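PDB 2ZC2: DnaD-like replication protein from Streptococcus mutans UA159, which probably takes part in the initiation of DNA replication and is represented here by a small all-helical DnaB/DnaD-family domain. Local coordinates for residues Pro37-Ser42 against Ala60-Trp65. Residues are numbered along the deposited sequence; the frame is centred on the assembly and turned at random.
Sequences PDLVRS and AILRNW. With ZN (zinc ion), chain E.
Trp65 meets Leu39 and Ser42 with the six-membered part of its indole. Leu39 and Trp65 pass each other in opposite directions. With chi1 at -176° the CG of Leu39 is turned away from the backbone N, and Leu39 CD1 comes to 3.5 Å from CE3 of Trp65. At the indole edge, near the ring plane, Leu39 O lies 3.4 Å from CZ3 of Trp65. Ser42 OG donates a hydrogen bond to Leu39 O (3.0 Å), tilted 30° from the carbonyl plane. This bond holds the Ser42 hydroxyl beside the CZ3-CH2 side of the indole, which it approaches obliquely, Ser42 OG being 3.5 Å from CZ3 of Trp65. Over one face of the indole, displaced toward the rim, sits Ile61 CG2, from the preceding turn of the same helix.

Leu62 provides the second apolar patch. Leu62 CD2 lies near both Leu39 O (3.9 Å) and Val40 CA, while Leu62 CD1 is 4.2 Å from Val40 CG1. Leu73 and Val76 of helix 73-76 also pack on Leu39. On the far side of helix 37-50, Asp38 OD1 binds zinc at 2.1 Å and forms a salt bridge with Arg41 NH1, whose hydrogen bond is weak; Arg41 NE is hydrogen-bonded to Asp9 OD2 of helix 5-14. With segment axes 10.0 Å apart and crossing at 124°, this is apolar helix-helix packing in the buried core of an all-helical DnaB/DnaD-family domain, joining helices 37-50 and 55-67.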
loop_
_atom_site.group_PDB
_atom_site.type_symbol
_atom_site.label_atom_id
_atom_site.label_comp_id
_atom_site.label_asym_id
_atom_site.label_seq_id
_atom_site.Cartn_x
_atom_site.Cartn_y
_atom_site.Cartn_z
ATOM N N PRO A 37 1.822 -6.858 -4.286
ATOM C CA PRO A 37 2.570 -6.080 -3.257
ATOM C C PRO A 37 3.349 -4.878 -3.839
ATOM O O PRO A 37 3.561 -3.926 -3.106
ATOM C CB PRO A 37 3.540 -7.089 -2.637
ATOM C CG PRO A 37 3.315 -8.415 -3.413
ATOM C CD PRO A 37 2.060 -8.303 -4.206
ATOM N N ASP A 38 3.739 -4.910 -5.136
ATOM C CA ASP A 38 4.509 -3.790 -5.678
ATOM C C ASP A 38 3.632 -2.621 -6.046
ATOM O O ASP A 38 4.109 -1.520 -6.128
ATOM C CB ASP A 38 5.435 -4.202 -6.815
ATOM C CG ASP A 38 6.478 -5.203 -6.344
ATOM O OD1 ASP A 38 7.496 -4.759 -5.787
ATOM O OD2 ASP A 38 6.260 -6.438 -6.474
ATOM N N LEU A 39 2.337 -2.895 -6.216
ATOM C CA LEU A 39 1.346 -1.857 -6.331
ATOM C C LEU A 39 1.093 -1.160 -4.981
ATOM O O LEU A 39 0.971 0.093 -4.925
ATOM C CB LEU A 39 0.038 -2.408 -6.883
ATOM C CG LEU A 39 -1.006 -1.287 -7.098
ATOM C CD1 LEU A 39 -0.559 -0.397 -8.293
ATOM C CD2 LEU A 39 -2.440 -1.776 -7.285
ATOM N N VAL A 40 1.002 -1.964 -3.920
ATOM C CA VAL A 40 0.957 -1.442 -2.551
ATOM C C VAL A 40 2.162 -0.532 -2.246
ATOM O O VAL A 40 2.022 0.595 -1.743
ATOM C CB VAL A 40 0.771 -2.559 -1.494
ATOM C CG1 VAL A 40 0.671 -1.973 -0.079
ATOM C CG2 VAL A 40 -0.521 -3.368 -1.758
ATOM N N ARG A 41 3.357 -1.044 -2.540
ATOM C CA ARG A 41 4.560 -0.296 -2.373
ATOM C C ARG A 41 4.541 1.009 -3.209
ATOM O O ARG A 41 5.021 2.066 -2.723
ATOM C CB ARG A 41 5.769 -1.193 -2.750
ATOM C CG ARG A 41 7.132 -0.474 -2.915
ATOM C CD ARG A 41 8.284 -1.530 -3.137
ATOM N NE ARG A 41 8.451 -2.409 -1.961
ATOM C CZ ARG A 41 8.120 -3.698 -1.883
ATOM N NH1 ARG A 41 7.561 -4.348 -2.908
ATOM N NH2 ARG A 41 8.364 -4.346 -0.754
ATOM N N SER A 42 4.004 0.975 -4.426
ATOM C CA SER A 42 3.956 2.251 -5.148
ATOM C C SER A 42 2.907 3.259 -4.637
ATOM O O SER A 42 3.086 4.461 -4.821
ATOM C CB SER A 42 3.840 2.060 -6.615
ATOM O OG SER A 42 2.589 1.590 -6.896
ATOM N N ALA A 60 -6.211 5.372 0.689
ATOM C CA ALA A 60 -7.002 6.139 -0.304
ATOM C C ALA A 60 -6.389 6.067 -1.736
ATOM O O ALA A 60 -7.099 5.895 -2.758
ATOM C CB ALA A 60 -7.176 7.597 0.181
ATOM N N ILE A 61 -5.066 6.174 -1.814
ATOM C CA ILE A 61 -4.387 5.931 -3.100
ATOM C C ILE A 61 -4.728 4.564 -3.662
ATOM O O ILE A 61 -5.129 4.476 -4.817
ATOM C CB ILE A 61 -2.824 6.200 -3.076
ATOM C CG1 ILE A 61 -2.504 7.614 -2.667
ATOM C CG2 ILE A 61 -2.202 5.871 -4.437
ATOM C CD1 ILE A 61 -0.971 7.871 -2.269
ATOM N N LEU A 62 -4.616 3.505 -2.861
ATOM C CA LEU A 62 -4.966 2.167 -3.306
ATOM C C LEU A 62 -6.427 2.048 -3.745
ATOM O O LEU A 62 -6.720 1.364 -4.738
ATOM C CB LEU A 62 -4.692 1.104 -2.229
ATOM C CG LEU A 62 -3.211 0.849 -2.027
ATOM C CD1 LEU A 62 -2.992 0.053 -0.766
ATOM C CD2 LEU A 62 -2.624 0.181 -3.311
ATOM N N ARG A 63 -7.337 2.694 -2.999
ATOM C CA ARG A 63 -8.784 2.678 -3.336
ATOM C C ARG A 63 -9.083 3.396 -4.618
ATOM O O ARG A 63 -9.880 2.940 -5.410
ATOM C CB ARG A 63 -9.657 3.302 -2.219
ATOM C CG ARG A 63 -9.905 2.394 -1.128
ATOM C CD ARG A 63 -11.073 2.895 -0.262
ATOM N NE ARG A 63 -10.822 4.259 0.144
ATOM C CZ ARG A 63 -10.188 4.589 1.265
ATOM N NH1 ARG A 63 -9.794 3.651 2.095
ATOM N NH2 ARG A 63 -10.020 5.874 1.563
ATOM N N ASN A 64 -8.494 4.556 -4.819
ATOM C CA ASN A 64 -8.666 5.208 -6.106
ATOM C C ASN A 64 -8.196 4.290 -7.254
ATOM O O ASN A 64 -8.922 4.129 -8.231
ATOM C CB ASN A 64 -7.997 6.579 -6.133
ATOM C CG ASN A 64 -7.931 7.163 -7.527
ATOM O OD1 ASN A 64 -6.875 7.104 -8.188
ATOM N ND2 ASN A 64 -9.076 7.692 -8.015
ATOM N N TRP A 65 -7.040 3.637 -7.117
ATOM C CA TRP A 65 -6.577 2.658 -8.128
ATOM C C TRP A 65 -7.521 1.462 -8.289
ATOM O O TRP A 65 -7.823 1.078 -9.396
ATOM C CB TRP A 65 -5.134 2.148 -7.858
ATOM C CG TRP A 65 -4.092 3.164 -8.112
ATOM C CD1 TRP A 65 -4.222 4.272 -8.879
ATOM C CD2 TRP A 65 -2.749 3.203 -7.557
ATOM N NE1 TRP A 65 -3.047 5.015 -8.835
ATOM C CE2 TRP A 65 -2.126 4.372 -8.049
ATOM C CE3 TRP A 65 -2.031 2.378 -6.673
ATOM C CZ2 TRP A 65 -0.790 4.725 -7.718
ATOM C CZ3 TRP A 65 -0.729 2.718 -6.359
ATOM C CH2 TRP A 65 -0.119 3.882 -6.881
HETATM ZN ZN ZN E . 8.820 -6.296 -5.144
#